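Pectinesterase inhibitor 1 (Arabidopsis thaliana, PDB 1X91) inhibits pectin methylesterase from flowers, siliques and leaves, acting as a secreted protein of the plant apoplast. Local coordinates at residues Lys54-Ile59 with Ser74-Tyr79. The protein carries 1 engineered substitution. Numbering follows the deposited sequence.
Sequences KKLQSI and SCVDEY
Leu56 reaches from its helix into the groove formed by Cys75, Val76 and Tyr79 and makes three of the four residue contacts here. Leu56 CB meets Val76 CG2 at 3.8 Å, at the level where the two backbones come nearest. CG lies beside the backbone N (chi1 -74°), and both methyls continue toward the second helix. There they straddle Cys75: Leu56 CD2 is 3.7 Å from Cys75 CB, and Leu56 CD1 touches the same carbon. Leu56 CD1 also lies 3.8 Å from Tyr79 CD1, oblique to the ring. The Leu56 and Tyr79 side chains cross at about a right angle. Gln57 borders this apolar patch. Gln57 OE1 comes within 4.4 Å of Val76 CG2, a loose contact, while Gln57 NE2 hydrogen-bonds to Asp61 OD1, one turn further along the same helix. The segments are nearly antiparallel, at 156°, with axes 9.7 Å apart. They belong to helices 34-62 and 66-94, consecutive members of the four-helix bundle characteristic of this inhibitor family. The other two bundle helices pack against the Leu56, Cys75 and Tyr79 side; Gln57 and Val76 lie at the partly exposed border. Helix 98-119 is tied to it by the Cys75-Cys115 disulfide. Helix 127-149 packs Val129 on Leu56 and hydrogen-bonds Tyr79 OH through Ser133.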
loop_
_atom_site.group_PDB
_atom_site.type_symbol
_atom_site.label_atom_id
_atom_site.label_comp_id
_atom_site.label_asym_id
_atom_site.label_seq_id
_atom_site.Cartn_x
_atom_site.Cartn_y
_atom_site.Cartn_z
ATOM N N LYS A 54 -6.693 -1.364 -12.186
ATOM C CA LYS A 54 -7.243 -2.140 -13.283
ATOM C C LYS A 54 -8.535 -2.851 -12.936
ATOM O O LYS A 54 -9.481 -2.821 -13.727
ATOM C CB LYS A 54 -6.197 -3.100 -13.812
ATOM C CG LYS A 54 -5.162 -2.346 -14.619
ATOM N NZ LYS A 54 -4.013 0.258 -17.407
ATOM N N LYS A 55 -8.592 -3.453 -11.758
ATOM C CA LYS A 55 -9.800 -4.114 -11.291
ATOM C C LYS A 55 -10.933 -3.106 -11.173
ATOM O O LYS A 55 -12.046 -3.392 -11.596
ATOM C CB LYS A 55 -9.562 -4.784 -9.940
ATOM C CG LYS A 55 -10.783 -5.491 -9.345
ATOM C CE LYS A 55 -11.891 -8.131 -9.877
ATOM N N LEU A 56 -10.683 -1.952 -10.560
ATOM C CA LEU A 56 -11.710 -0.911 -10.392
ATOM C C LEU A 56 -12.303 -0.482 -11.749
ATOM O O LEU A 56 -13.559 -0.334 -11.906
ATOM C CB LEU A 56 -11.142 0.325 -9.711
ATOM C CG LEU A 56 -10.910 0.085 -8.233
ATOM C CD1 LEU A 56 -9.890 1.069 -7.725
ATOM C CD2 LEU A 56 -12.181 0.278 -7.449
ATOM N N GLN A 57 -11.415 -0.272 -12.718
ATOM C CA GLN A 57 -11.862 0.136 -14.045
ATOM C C GLN A 57 -12.705 -0.935 -14.688
ATOM O O GLN A 57 -13.687 -0.591 -15.386
ATOM C CB GLN A 57 -10.704 0.467 -14.991
ATOM C CG GLN A 57 -11.240 1.294 -16.203
ATOM C CD GLN A 57 -11.927 2.572 -15.784
ATOM O OE1 GLN A 57 -11.366 3.354 -15.006
ATOM N NE2 GLN A 57 -13.153 2.786 -16.254
ATOM N N SER A 58 -12.348 -2.198 -14.488
ATOM C CA SER A 58 -13.092 -3.325 -15.049
ATOM C C SER A 58 -14.503 -3.345 -14.469
ATOM O O SER A 58 -15.508 -3.554 -15.198
ATOM C CB SER A 58 -12.386 -4.634 -14.768
ATOM O OG SER A 58 -13.201 -5.744 -15.109
ATOM N N ILE A 59 -14.601 -3.122 -13.165
ATOM C CA ILE A 59 -15.910 -3.141 -12.481
ATOM C C ILE A 59 -16.788 -1.998 -13.017
ATOM O O ILE A 59 -17.956 -2.198 -13.402
ATOM C CB ILE A 59 -15.703 -3.024 -10.930
ATOM C CG1 ILE A 59 -15.046 -4.264 -10.391
ATOM C CG2 ILE A 59 -17.040 -2.760 -10.227
ATOM C CD1 ILE A 59 -14.467 -4.088 -9.000
ATOM N N SER A 74 -14.267 7.239 -6.987
ATOM C CA SER A 74 -13.477 7.860 -5.932
ATOM C C SER A 74 -12.231 6.992 -5.663
ATOM O O SER A 74 -11.088 7.523 -5.462
ATOM C CB SER A 74 -14.310 8.007 -4.670
ATOM O OG SER A 74 -13.512 8.391 -3.556
ATOM N N CYS A 75 -12.418 5.684 -5.644
ATOM C CA CYS A 75 -11.306 4.755 -5.458
ATOM C C CYS A 75 -10.292 4.918 -6.602
ATOM O O CYS A 75 -9.086 4.920 -6.368
ATOM C CB CYS A 75 -11.782 3.298 -5.337
ATOM S SG CYS A 75 -12.552 2.880 -3.765
ATOM N N VAL A 76 -10.761 5.118 -7.830
ATOM C CA VAL A 76 -9.839 5.270 -8.957
ATOM C C VAL A 76 -8.983 6.527 -8.772
ATOM O O VAL A 76 -7.781 6.479 -8.982
ATOM C CB VAL A 76 -10.584 5.328 -10.315
ATOM C CG1 VAL A 76 -9.689 5.864 -11.433
ATOM C CG2 VAL A 76 -11.129 3.967 -10.687
ATOM N N ASP A 77 -9.612 7.613 -8.356
ATOM C CA ASP A 77 -8.900 8.863 -8.130
ATOM C C ASP A 77 -7.872 8.650 -7.027
ATOM O O ASP A 77 -6.737 9.119 -7.159
ATOM C CB ASP A 77 -9.862 9.975 -7.781
ATOM C CG ASP A 77 -10.798 10.331 -8.921
ATOM O OD1 ASP A 77 -10.544 9.967 -10.079
ATOM O OD2 ASP A 77 -11.820 10.980 -8.723
ATOM N N GLU A 78 -8.248 7.975 -5.950
ATOM C CA GLU A 78 -7.329 7.749 -4.827
ATOM C C GLU A 78 -6.159 6.880 -5.258
ATOM O O GLU A 78 -5.016 7.121 -4.839
ATOM C CB GLU A 78 -8.046 7.121 -3.635
ATOM C CG GLU A 78 -9.091 8.050 -3.010
ATOM C CD GLU A 78 -8.490 9.306 -2.405
ATOM O OE1 GLU A 78 -7.366 9.256 -1.912
ATOM O OE2 GLU A 78 -9.120 10.381 -2.491
ATOM N N TYR A 79 -6.413 5.865 -6.081
ATOM C CA TYR A 79 -5.368 4.986 -6.537
ATOM C C TYR A 79 -4.434 5.628 -7.564
ATOM O O TYR A 79 -3.239 5.327 -7.562
ATOM C CB TYR A 79 -5.905 3.614 -6.992
ATOM C CG TYR A 79 -6.045 2.682 -5.788
ATOM C CD1 TYR A 79 -7.296 2.352 -5.274
ATOM C CD2 TYR A 79 -4.931 2.328 -5.020
ATOM C CE1 TYR A 79 -7.426 1.549 -4.146
ATOM C CE2 TYR A 79 -5.062 1.546 -3.872
ATOM C CZ TYR A 79 -6.342 1.140 -3.470
ATOM O OH TYR A 79 -6.516 0.359 -2.342
#